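Local atomic coordinates of malate synthase (Haloferax volcanii, PDB entry 3OYZ), a protein that catalyses the magnesium-dependent Claisen condensation of acetyl-CoA with glyoxylate and the hydrolysis of the malyl-CoA intermediate to malate and CoA in the glyoxylate cycle. Residues 18-21 with 26-29; 48-53 with 57-62; 239-244 with 261-266. All coordinates share one frame; numbering follows the deposited sequence.

Contact 1 of 3, residues 18-21 with 26-29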
loop_
_atom_site.group_PDB
_atom_site.type_symbol
_atom_site.label_atom_id
_atom_site.label_comp_id
_atom_site.label_asym_id
_atom_site.label_seq_id
_atom_site.Cartn_x
_atom_site.Cartn_y
_atom_site.Cartn_z
ATOM N N PRO A 18 17.259 -18.317 -21.239
ATOM C CA PRO A 18 17.432 -19.702 -20.772
ATOM C C PRO A 18 18.882 -20.166 -20.971
ATOM O O PRO A 18 19.534 -19.752 -21.924
ATOM C CB PRO A 18 16.466 -20.502 -21.639
ATOM C CG PRO A 18 15.482 -19.497 -22.106
ATOM C CD PRO A 18 16.216 -18.189 -22.269
ATOM N N THR A 19 19.446 -20.957 -20.064
ATOM C CA THR A 19 20.874 -21.239 -20.157
ATOM C C THR A 19 21.129 -22.546 -20.946
ATOM O O THR A 19 22.254 -22.791 -21.379
ATOM C CB THR A 19 21.436 -21.438 -18.755
ATOM O OG1 THR A 19 20.649 -22.505 -18.225
ATOM C CG2 THR A 19 21.164 -20.184 -17.917
ATOM N N ALA A 20 20.104 -23.365 -21.110
ATOM C CA ALA A 20 20.213 -24.675 -21.749
ATOM C C ALA A 20 18.854 -25.157 -22.256
ATOM O O ALA A 20 17.983 -25.509 -21.463
ATOM C CB ALA A 20 20.835 -25.709 -20.815
ATOM N N VAL A 21 18.652 -25.202 -23.577
ATOM C CA VAL A 21 17.361 -25.619 -24.132
ATOM C C VAL A 21 17.507 -26.979 -24.822
ATOM O O VAL A 21 18.532 -27.250 -25.439
ATOM C CB VAL A 21 16.821 -24.548 -25.103
ATOM C CG1 VAL A 21 15.441 -24.909 -25.651
ATOM C CG2 VAL A 21 16.747 -23.209 -24.389
ATOM N N ASP A 26 22.619 -26.442 -30.477
ATOM C CA ASP A 26 23.528 -26.006 -29.419
ATOM C C ASP A 26 22.591 -25.544 -28.296
ATOM O O ASP A 26 21.826 -24.606 -28.478
ATOM C CB ASP A 26 24.444 -24.934 -30.029
ATOM C CG ASP A 26 25.111 -24.010 -29.019
ATOM O OD1 ASP A 26 25.625 -24.421 -27.964
ATOM O OD2 ASP A 26 25.202 -22.810 -29.339
ATOM N N SER A 27 22.573 -26.255 -27.174
ATOM C CA SER A 27 21.751 -25.853 -26.013
ATOM C C SER A 27 22.037 -24.429 -25.495
ATOM O O SER A 27 21.122 -23.761 -25.033
ATOM C CB SER A 27 21.858 -26.925 -24.933
ATOM O OG SER A 27 23.165 -26.793 -24.399
ATOM N N ALA A 28 23.264 -23.925 -25.638
ATOM C CA ALA A 28 23.623 -22.544 -25.339
ATOM C C ALA A 28 23.209 -21.457 -26.323
ATOM O O ALA A 28 23.643 -20.311 -26.199
ATOM C CB ALA A 28 25.095 -22.442 -25.100
ATOM N N LYS A 29 22.381 -21.801 -27.302
ATOM C CA LYS A 29 22.151 -20.927 -28.444
ATOM C C LYS A 29 21.540 -19.599 -27.963
ATOM O O LYS A 29 22.040 -18.520 -28.266
ATOM C CB LYS A 29 21.214 -21.595 -29.468
ATOM C CG LYS A 29 20.982 -20.678 -30.704
ATOM C CD LYS A 29 19.626 -20.861 -31.402
ATOM C CE LYS A 29 19.303 -22.347 -31.647
ATOM N NZ LYS A 29 17.843 -22.618 -31.813
HETATM O O HOH W 1 20.597 -21.051 -24.433
#
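S27 has a chi1 of 72°, which tucks OG between its own backbone N and carbonyl carbon. This keeps OG on the side of helix 59-73, where it hydrogen-bonds to E61 and N65. The backbone is helix-like at S27 but extended at A20 and V21. S27 O faces the backbone of A20 and V21.

There V21 N donates to S27 O across 3.2 Å. The bond is fairly straight, with an N-H...O angle of 159°. The same oxygen has two further partners. A water donates to S27 O at 2.8 Å, and A20 CA makes a CA-H...O contact with S27 O at 3.5 Å. The water also donates to P18 O, at 3.0 Å, so it bridges the two segments. The carbonyl of S27, a buried residue, thus has two hydrogen-bond donors and a CA-H contact. A little further along, S27 CB packs against V21 O at 3.4 Å.

All of this lies in the loop that follows strand 13-18, the first strand of the TIM barrel. Active-site loops of this fold sit at that end of the strands. T16 and S17, just before the contact, bind acetyl-CoA, and P18 touches it too.

Residues D26 to K29 form a type I beta turn. It is closed by the bond from K29 N to D26 O, 3.1 Å long. A28 is the N-cap residue of helix 29-36. A28 N makes a weak bond to D26 OD1, 3.4 Å long, while D26 OD2 forms a salt bridge with R32 in the first turns of that helix. The A28 side chain turns from the extended segment and packs on N65 and V69 of helix 59-73.

Contact 2 of 3, residues 48-53 with 57-62. With ACO (acetyl coenzyme *a), chain B.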
loop_
_atom_site.group_PDB
_atom_site.type_symbol
_atom_site.label_atom_id
_atom_site.label_comp_id
_atom_site.label_asym_id
_atom_site.label_seq_id
_atom_site.Cartn_x
_atom_site.Cartn_y
_atom_site.Cartn_z
ATOM N N PRO A 48 21.713 -14.579 -17.343
ATOM C CA PRO A 48 21.508 -15.960 -17.744
ATOM C C PRO A 48 20.764 -16.725 -16.660
ATOM O O PRO A 48 21.266 -16.849 -15.543
ATOM C CB PRO A 48 22.935 -16.513 -17.770
ATOM C CG PRO A 48 23.814 -15.344 -18.164
ATOM C CD PRO A 48 23.127 -14.140 -17.466
ATOM N N ASP A 49 19.654 -17.328 -17.007
ATOM C CA ASP A 49 18.727 -17.841 -16.036
ATOM C C ASP A 49 18.693 -19.315 -15.881
ATOM O O ASP A 49 17.871 -19.933 -16.529
ATOM C CB ASP A 49 17.345 -17.293 -16.360
ATOM C CG ASP A 49 16.333 -17.532 -15.273
ATOM O OD1 ASP A 49 16.711 -18.031 -14.204
ATOM O OD2 ASP A 49 15.136 -17.292 -15.543
ATOM N N ASN A 50 19.444 -19.836 -14.907
ATOM C CA ASN A 50 19.392 -21.230 -14.552
ATOM C C ASN A 50 18.200 -21.705 -13.751
ATOM O O ASN A 50 18.137 -22.890 -13.405
ATOM C CB ASN A 50 20.690 -21.647 -13.857
ATOM C CG ASN A 50 21.165 -23.052 -14.329
ATOM O OD1 ASN A 50 21.107 -23.371 -15.530
ATOM N ND2 ASN A 50 21.615 -23.870 -13.404
ATOM N N GLU A 51 17.273 -20.789 -13.447
ATOM C CA GLU A 51 16.108 -21.159 -12.644
ATOM C C GLU A 51 14.910 -21.291 -13.557
ATOM O O GLU A 51 14.983 -22.154 -14.464
ATOM C CB GLU A 51 15.846 -20.150 -11.505
ATOM C CG GLU A 51 14.854 -20.716 -10.486
ATOM C CD GLU A 51 13.748 -19.732 -10.113
ATOM O OE1 GLU A 51 13.386 -18.883 -10.930
ATOM O OE2 GLU A 51 13.137 -19.832 -9.041
ATOM N N ASP A 52 13.857 -20.467 -13.410
ATOM C CA ASP A 52 12.601 -20.772 -14.125
ATOM C C ASP A 52 12.647 -20.716 -15.667
ATOM O O ASP A 52 11.778 -21.277 -16.326
ATOM C CB ASP A 52 11.324 -20.172 -13.532
ATOM C CG ASP A 52 10.931 -20.883 -12.201
ATOM O OD1 ASP A 52 11.613 -21.846 -11.765
ATOM O OD2 ASP A 52 9.898 -20.616 -11.567
ATOM N N ALA A 53 13.639 -20.062 -16.240
ATOM C CA ALA A 53 13.779 -20.081 -17.706
ATOM C C ALA A 53 14.207 -21.428 -18.279
ATOM O O ALA A 53 14.000 -21.678 -19.473
ATOM C CB ALA A 53 14.759 -19.002 -18.151
ATOM N N SER A 57 15.790 -30.717 -15.574
ATOM C CA SER A 57 16.679 -31.792 -16.099
ATOM C C SER A 57 17.814 -31.178 -16.905
ATOM O O SER A 57 18.872 -31.790 -17.120
ATOM C CB SER A 57 15.867 -32.726 -16.996
ATOM O OG SER A 57 15.286 -31.975 -18.058
ATOM N N MET A 58 17.637 -29.897 -17.243
ATOM C CA MET A 58 18.611 -29.153 -18.026
ATOM C C MET A 58 19.557 -28.205 -17.294
ATOM O O MET A 58 20.384 -27.546 -17.936
ATOM C CB MET A 58 17.935 -28.386 -19.163
ATOM C CG MET A 58 17.209 -29.239 -20.202
ATOM S SD MET A 58 18.426 -30.017 -21.318
ATOM C CE MET A 58 19.383 -31.167 -20.307
ATOM N N ARG A 59 19.474 -28.142 -15.963
ATOM C CA ARG A 59 20.118 -27.051 -15.221
ATOM C C ARG A 59 21.570 -27.331 -14.938
ATOM O O ARG A 59 22.381 -26.416 -14.831
ATOM C CB ARG A 59 19.396 -26.801 -13.877
ATOM C CG ARG A 59 18.100 -26.006 -14.115
ATOM C CD ARG A 59 17.244 -25.935 -12.795
ATOM N NE ARG A 59 16.078 -25.111 -13.104
ATOM C CZ ARG A 59 14.914 -25.135 -12.483
ATOM N NH1 ARG A 59 14.772 -25.881 -11.411
ATOM N NH2 ARG A 59 13.932 -24.345 -12.903
ATOM N N ASP A 60 21.920 -28.609 -14.819
ATOM C CA ASP A 60 23.346 -28.903 -14.749
ATOM C C ASP A 60 24.113 -28.548 -16.018
ATOM O O ASP A 60 25.196 -27.959 -15.962
ATOM C CB ASP A 60 23.533 -30.368 -14.368
ATOM C CG ASP A 60 23.222 -30.601 -12.888
ATOM O OD1 ASP A 60 22.781 -31.711 -12.537
ATOM O OD2 ASP A 60 23.350 -29.659 -12.067
ATOM N N GLU A 61 23.489 -28.800 -17.158
ATOM C CA GLU A 61 24.102 -28.424 -18.442
ATOM C C GLU A 61 24.048 -26.908 -18.608
ATOM O O GLU A 61 25.040 -26.265 -18.987
ATOM C CB GLU A 61 23.401 -29.136 -19.601
ATOM C CG GLU A 61 24.012 -28.764 -20.977
ATOM C CD GLU A 61 23.356 -29.501 -22.156
ATOM O OE1 GLU A 61 22.457 -30.356 -21.996
ATOM O OE2 GLU A 61 23.723 -29.181 -23.304
ATOM N N GLY A 62 22.933 -26.320 -18.150
ATOM C CA GLY A 62 22.848 -24.853 -18.081
ATOM C C GLY A 62 23.973 -24.202 -17.320
ATOM O O GLY A 62 24.492 -23.203 -17.725
HETATM N N1A ACO B . 17.246 -14.710 -24.679
HETATM C C2A ACO B . 17.969 -14.879 -25.803
HETATM N N3A ACO B . 17.373 -14.914 -27.008
HETATM C C4A ACO B . 16.030 -14.807 -27.174
HETATM C C5A ACO B . 15.212 -14.617 -25.957
HETATM C C6A ACO B . 15.897 -14.610 -24.651
HETATM N N6A ACO B . 15.102 -14.483 -23.555
HETATM N N7A ACO B . 13.931 -14.537 -26.338
HETATM C C8A ACO B . 13.913 -14.684 -27.684
HETATM N N9A ACO B . 15.152 -14.792 -28.183
HETATM C C1B ACO B . 15.449 -14.937 -29.645
HETATM C C2B ACO B . 14.378 -15.834 -30.250
HETATM O O2B ACO B . 14.770 -17.196 -30.081
HETATM C C3B ACO B . 14.323 -15.374 -31.693
HETATM O O3B ACO B . 15.480 -15.993 -32.263
HETATM P P3B ACO B . 15.712 -16.340 -33.856
HETATM O O7A ACO B . 16.658 -15.202 -34.206
HETATM O O8A ACO B . 14.290 -16.280 -34.375
HETATM O O9A ACO B . 16.294 -17.735 -33.924
HETATM C C4B ACO B . 14.550 -13.877 -31.558
HETATM O O4B ACO B . 15.342 -13.701 -30.374
HETATM C C5B ACO B . 13.241 -13.123 -31.355
HETATM O O5B ACO B . 12.420 -13.935 -30.515
HETATM P P1A ACO B . 10.858 -13.640 -30.299
HETATM O O1A ACO B . 10.004 -13.863 -31.505
HETATM O O2A ACO B . 10.823 -12.234 -29.775
HETATM O O3A ACO B . 10.270 -14.599 -29.158
HETATM P P2A ACO B . 9.981 -16.155 -29.411
HETATM O O4A ACO B . 11.232 -16.507 -30.150
HETATM O O5A ACO B . 8.515 -16.287 -29.768
HETATM O O6A ACO B . 10.030 -16.879 -27.956
HETATM C CBP ACO B . 9.907 -17.031 -25.504
HETATM C CCP ACO B . 9.309 -16.450 -26.791
HETATM C CDP ACO B . 9.885 -18.558 -25.534
HETATM C CEP ACO B . 9.007 -16.584 -24.359
HETATM C CAP ACO B . 11.366 -16.613 -25.288
HETATM O OAP ACO B . 11.372 -15.211 -25.521
HETATM C C9P ACO B . 11.888 -16.863 -23.888
HETATM O O9P ACO B . 12.120 -18.018 -23.513
HETATM N N8P ACO B . 12.042 -15.782 -23.105
HETATM C C7P ACO B . 12.554 -15.949 -21.751
HETATM C C6P ACO B . 11.535 -16.562 -20.779
HETATM C C5P ACO B . 12.150 -16.396 -19.401
HETATM O O5P ACO B . 13.242 -15.843 -19.283
HETATM N N4P ACO B . 11.406 -16.827 -18.384
HETATM C C3P ACO B . 11.783 -16.724 -16.985
HETATM C C2P ACO B . 11.784 -15.272 -16.501
HETATM S S1P ACO B . 10.106 -15.122 -15.963
HETATM C C ACO B . 9.931 -15.826 -14.444
HETATM O O ACO B . 10.741 -16.594 -13.962
HETATM C CH3 ACO B . 8.672 -15.504 -13.699
#
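This is a polar contact between the loop after strand 45-49 and the first turn of helix 59-73. N50 and R59 carry it. N50 ND2 donates to R59 O at 3.0 Å with an angle of 159°, and that oxygen lies in the plane of the N50 amide. N50 OD1 accepts from T19 OG1 and rests 3.4 Å from G62 CA, a close fit beside a residue with no side chain.

The R59 side chain is extended from CG to NE and passes N50 O on its way to E51 and D52. R59 NH2 gives a weak hydrogen bond to E51 O at 2.9 Å. E51 O sits at the edge of the guanidinium, near its plane. R59 NH2 also forms a salt bridge with D52 OD1 at 3.6 Å, the two flat groups only 14° apart. D52 is a known magnesium-binding residue; here its side chain is about 4 Å from the ion, so R59 holds a carboxylate beside the metal site.

Strand 45-49 and helix 59-73 belong to one beta-alpha-beta unit that ends in strand 80-81. N50 packs on A63 and I66 of this helix and on H101 of helix 92-105; D52 touches E389 and A390 of helix 389-395.

Contact 3 of 3, residues 239-244 with 261-266. With ACO (acetyl coenzyme *a), chain B.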
loop_
_atom_site.group_PDB
_atom_site.type_symbol
_atom_site.label_atom_id
_atom_site.label_comp_id
_atom_site.label_asym_id
_atom_site.label_seq_id
_atom_site.Cartn_x
_atom_site.Cartn_y
_atom_site.Cartn_z
ATOM N N GLU A 239 2.020 -2.002 -26.447
ATOM C CA GLU A 239 1.410 -0.843 -25.827
ATOM C C GLU A 239 1.222 -1.056 -24.301
ATOM O O GLU A 239 1.483 -0.135 -23.532
ATOM C CB GLU A 239 0.074 -0.513 -26.511
ATOM C CG GLU A 239 -0.500 0.798 -26.028
ATOM C CD GLU A 239 0.469 1.986 -26.220
ATOM O OE1 GLU A 239 1.223 2.011 -27.235
ATOM O OE2 GLU A 239 0.474 2.889 -25.340
ATOM N N GLY A 240 0.773 -2.244 -23.900
ATOM C CA GLY A 240 0.668 -2.664 -22.489
ATOM C C GLY A 240 1.990 -2.545 -21.742
ATOM O O GLY A 240 2.022 -2.024 -20.655
ATOM N N TYR A 241 3.093 -2.996 -22.331
ATOM C CA TYR A 241 4.408 -2.926 -21.719
ATOM C C TYR A 241 4.747 -1.464 -21.512
ATOM O O TYR A 241 5.198 -1.093 -20.411
ATOM C CB TYR A 241 5.437 -3.633 -22.579
ATOM C CG TYR A 241 6.807 -3.974 -21.998
ATOM C CD1 TYR A 241 6.949 -4.627 -20.764
ATOM C CD2 TYR A 241 7.955 -3.698 -22.748
ATOM C CE1 TYR A 241 8.240 -4.997 -20.294
ATOM C CE2 TYR A 241 9.222 -4.044 -22.315
ATOM C CZ TYR A 241 9.352 -4.705 -21.096
ATOM O OH TYR A 241 10.632 -5.039 -20.749
ATOM N N ARG A 242 4.440 -0.614 -22.493
ATOM C CA ARG A 242 4.745 0.800 -22.305
ATOM C C ARG A 242 3.952 1.441 -21.181
ATOM O O ARG A 242 4.516 2.221 -20.417
ATOM C CB ARG A 242 4.483 1.676 -23.554
ATOM C CG ARG A 242 5.470 1.481 -24.678
ATOM C CD ARG A 242 4.907 2.134 -25.946
ATOM N NE ARG A 242 5.890 1.880 -26.983
ATOM C CZ ARG A 242 5.707 2.123 -28.272
ATOM N NH1 ARG A 242 4.561 2.657 -28.673
ATOM N NH2 ARG A 242 6.683 1.848 -29.136
ATOM N N GLU A 243 2.655 1.177 -21.125
ATOM C CA GLU A 243 1.796 1.733 -20.067
ATOM C C GLU A 243 2.239 1.233 -18.653
ATOM O O GLU A 243 2.171 1.996 -17.678
ATOM C CB GLU A 243 0.363 1.225 -20.296
ATOM C CG GLU A 243 -0.290 1.951 -21.498
ATOM C CD GLU A 243 -1.682 1.409 -21.830
ATOM O OE1 GLU A 243 -2.102 0.359 -21.274
ATOM O OE2 GLU A 243 -2.353 2.027 -22.691
ATOM N N ARG A 244 2.642 -0.039 -18.555
ATOM C CA ARG A 244 3.137 -0.593 -17.277
ATOM C C ARG A 244 4.423 0.137 -16.875
ATOM O O ARG A 244 4.604 0.543 -15.716
ATOM C CB ARG A 244 3.380 -2.097 -17.417
ATOM C CG ARG A 244 4.053 -2.685 -16.173
ATOM C CD ARG A 244 3.124 -2.335 -14.926
ATOM N NE ARG A 244 3.541 -3.250 -13.876
ATOM C CZ ARG A 244 2.895 -4.340 -13.512
ATOM N NH1 ARG A 244 1.680 -4.657 -14.010
ATOM N NH2 ARG A 244 3.530 -5.105 -12.651
ATOM N N PRO A 261 14.149 -9.963 -26.981
ATOM C CA PRO A 261 15.006 -8.842 -27.392
ATOM C C PRO A 261 14.181 -7.602 -27.720
ATOM O O PRO A 261 14.632 -6.470 -27.538
ATOM C CB PRO A 261 15.760 -9.409 -28.625
ATOM C CG PRO A 261 15.882 -10.892 -28.257
ATOM C CD PRO A 261 14.499 -11.234 -27.662
ATOM N N GLY A 262 12.950 -7.800 -28.173
ATOM C CA GLY A 262 12.064 -6.649 -28.459
ATOM C C GLY A 262 11.671 -5.873 -27.186
ATOM O O GLY A 262 11.703 -4.616 -27.163
ATOM N N GLN A 263 11.416 -6.606 -26.097
ATOM C CA GLN A 263 11.198 -5.907 -24.803
ATOM C C GLN A 263 12.426 -5.125 -24.339
ATOM O O GLN A 263 12.314 -3.972 -23.892
ATOM C CB GLN A 263 10.617 -6.836 -23.736
ATOM C CG GLN A 263 9.155 -7.186 -23.974
ATOM C CD GLN A 263 8.566 -7.981 -22.793
ATOM O OE1 GLN A 263 9.328 -8.593 -22.073
ATOM N NE2 GLN A 263 7.258 -8.072 -22.661
ATOM N N VAL A 264 13.614 -5.670 -24.569
ATOM C CA VAL A 264 14.820 -4.934 -24.230
ATOM C C VAL A 264 14.849 -3.529 -24.856
ATOM O O VAL A 264 15.096 -2.476 -24.219
ATOM C CB VAL A 264 16.088 -5.739 -24.581
ATOM C CG1 VAL A 264 17.288 -4.878 -24.282
ATOM C CG2 VAL A 264 16.196 -6.934 -23.677
ATOM N N VAL A 265 14.562 -3.499 -26.163
ATOM C CA VAL A 265 14.646 -2.219 -26.869
ATOM C C VAL A 265 13.594 -1.297 -26.290
ATOM O O VAL A 265 13.882 -0.152 -26.007
ATOM C CB VAL A 265 14.397 -2.337 -28.413
ATOM C CG1 VAL A 265 14.348 -0.907 -29.038
ATOM C CG2 VAL A 265 15.501 -3.193 -29.068
ATOM N N GLU A 266 12.343 -1.730 -26.196
ATOM C CA GLU A 266 11.296 -0.842 -25.640
ATOM C C GLU A 266 11.630 -0.312 -24.230
ATOM O O GLU A 266 11.564 0.884 -23.923
ATOM C CB GLU A 266 9.977 -1.615 -25.569
ATOM C CG GLU A 266 9.342 -1.806 -26.942
ATOM C CD GLU A 266 8.677 -0.526 -27.486
ATOM O OE1 GLU A 266 8.210 0.326 -26.698
ATOM O OE2 GLU A 266 8.633 -0.332 -28.715
HETATM N N1A ACO B . 17.246 -14.710 -24.679
HETATM C C2A ACO B . 17.969 -14.879 -25.803
HETATM N N3A ACO B . 17.373 -14.914 -27.008
HETATM C C4A ACO B . 16.030 -14.807 -27.174
HETATM C C5A ACO B . 15.212 -14.617 -25.957
HETATM C C6A ACO B . 15.897 -14.610 -24.651
HETATM N N6A ACO B . 15.102 -14.483 -23.555
HETATM N N7A ACO B . 13.931 -14.537 -26.338
HETATM C C8A ACO B . 13.913 -14.684 -27.684
HETATM N N9A ACO B . 15.152 -14.792 -28.183
HETATM C C1B ACO B . 15.449 -14.937 -29.645
HETATM C C2B ACO B . 14.378 -15.834 -30.250
HETATM O O2B ACO B . 14.770 -17.196 -30.081
HETATM C C3B ACO B . 14.323 -15.374 -31.693
HETATM O O3B ACO B . 15.480 -15.993 -32.263
HETATM P P3B ACO B . 15.712 -16.340 -33.856
HETATM O O7A ACO B . 16.658 -15.202 -34.206
HETATM O O8A ACO B . 14.290 -16.280 -34.375
HETATM O O9A ACO B . 16.294 -17.735 -33.924
HETATM C C4B ACO B . 14.550 -13.877 -31.558
HETATM O O4B ACO B . 15.342 -13.701 -30.374
HETATM C C5B ACO B . 13.241 -13.123 -31.355
HETATM O O5B ACO B . 12.420 -13.935 -30.515
HETATM P P1A ACO B . 10.858 -13.640 -30.299
HETATM O O1A ACO B . 10.004 -13.863 -31.505
HETATM O O2A ACO B . 10.823 -12.234 -29.775
HETATM O O3A ACO B . 10.270 -14.599 -29.158
HETATM P P2A ACO B . 9.981 -16.155 -29.411
HETATM O O4A ACO B . 11.232 -16.507 -30.150
HETATM O O5A ACO B . 8.515 -16.287 -29.768
HETATM O O6A ACO B . 10.030 -16.879 -27.956
HETATM C CBP ACO B . 9.907 -17.031 -25.504
HETATM C CCP ACO B . 9.309 -16.450 -26.791
HETATM C CDP ACO B . 9.885 -18.558 -25.534
HETATM C CEP ACO B . 9.007 -16.584 -24.359
HETATM C CAP ACO B . 11.366 -16.613 -25.288
HETATM O OAP ACO B . 11.372 -15.211 -25.521
HETATM C C9P ACO B . 11.888 -16.863 -23.888
HETATM O O9P ACO B . 12.120 -18.018 -23.513
HETATM N N8P ACO B . 12.042 -15.782 -23.105
HETATM C C7P ACO B . 12.554 -15.949 -21.751
HETATM C C6P ACO B . 11.535 -16.562 -20.779
HETATM C C5P ACO B . 12.150 -16.396 -19.401
HETATM O O5P ACO B . 13.242 -15.843 -19.283
HETATM N N4P ACO B . 11.406 -16.827 -18.384
HETATM C C3P ACO B . 11.783 -16.724 -16.985
HETATM C C2P ACO B . 11.784 -15.272 -16.501
HETATM S S1P ACO B . 10.106 -15.122 -15.963
HETATM C C ACO B . 9.931 -15.826 -14.444
HETATM O O ACO B . 10.741 -16.594 -13.962
HETATM C CH3 ACO B . 8.672 -15.504 -13.699
#
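E266 OE1 is gripped by two nitrogens of R242. R242 NE donates to E266 OE1 at 2.8 Å, with an N-H...O angle of 158°. R242 NH2 adds a weak bond to E266 OE1 at 3.3 Å. R242 NH2 also donates to E266 OE2, at 3.0 Å. The arginine therefore meets the carboxylate side-on, one nitrogen to each oxygen, and each of these two bonds uses a syn side. The R242 chain is extended from CG to NE, and E266 is bent at chi2, which folds its carboxylate toward the arginine. A long ion pair to E239 extends this into a salt-bridge network at the more exposed side of the contact.

The buried side is a stack. The amide of Q263 lies over one face of the Y241 ring, with the planes 9° apart. Q263 CD is offset toward the rim of the ring. Q263 CG makes a CH-pi contact, 3.9 Å from the centroid of the Y241 ring. E266 CB meets the ring edge, 4.0 Å from Y241 CD2. Q263 OE1 accepts from L259 N and Q263 NE2 donates to Y232 O, which fixes how the amide is turned. Y241 OH bonds to S258 OG and W257 O. L259 O in turn bonds acetyl-CoA. At the start of the second helix, P261 CD packs 3.5 Å from C8A of the adenine of acetyl-CoA.

The two helix segments pass 10.9 Å apart at a crossing angle of -42°. They belong to helices 238-249 and 261-269 of the TIM barrel. Strand 255-258 connects them in sequence, and Y241 packs on its I256.

The three contacts follow one another along the chain. Contacts 1 and 2 are neighbours, with centres 9 Å apart. Contact 1 packs against helix 59-73, on which contact 2 has one segment, and direct side-chain bonds join them. Contact 1 lies in the loop after strand 13-18; contact 2 joins the end of the adjacent parallel strand 45-49 to helix 59-73. Contact 3 lies late in the barrel, about 24 Å from contact 1 and 25 Å from contact 2, centre to centre. Its strand 255-258 nevertheless lies next to strand 13-18, so the first and last strands of the barrel are neighbours. Acetyl-CoA spans the gap: its adenine end meets contact 3 and its acetyl end meets contact 2, beside the magnesium site.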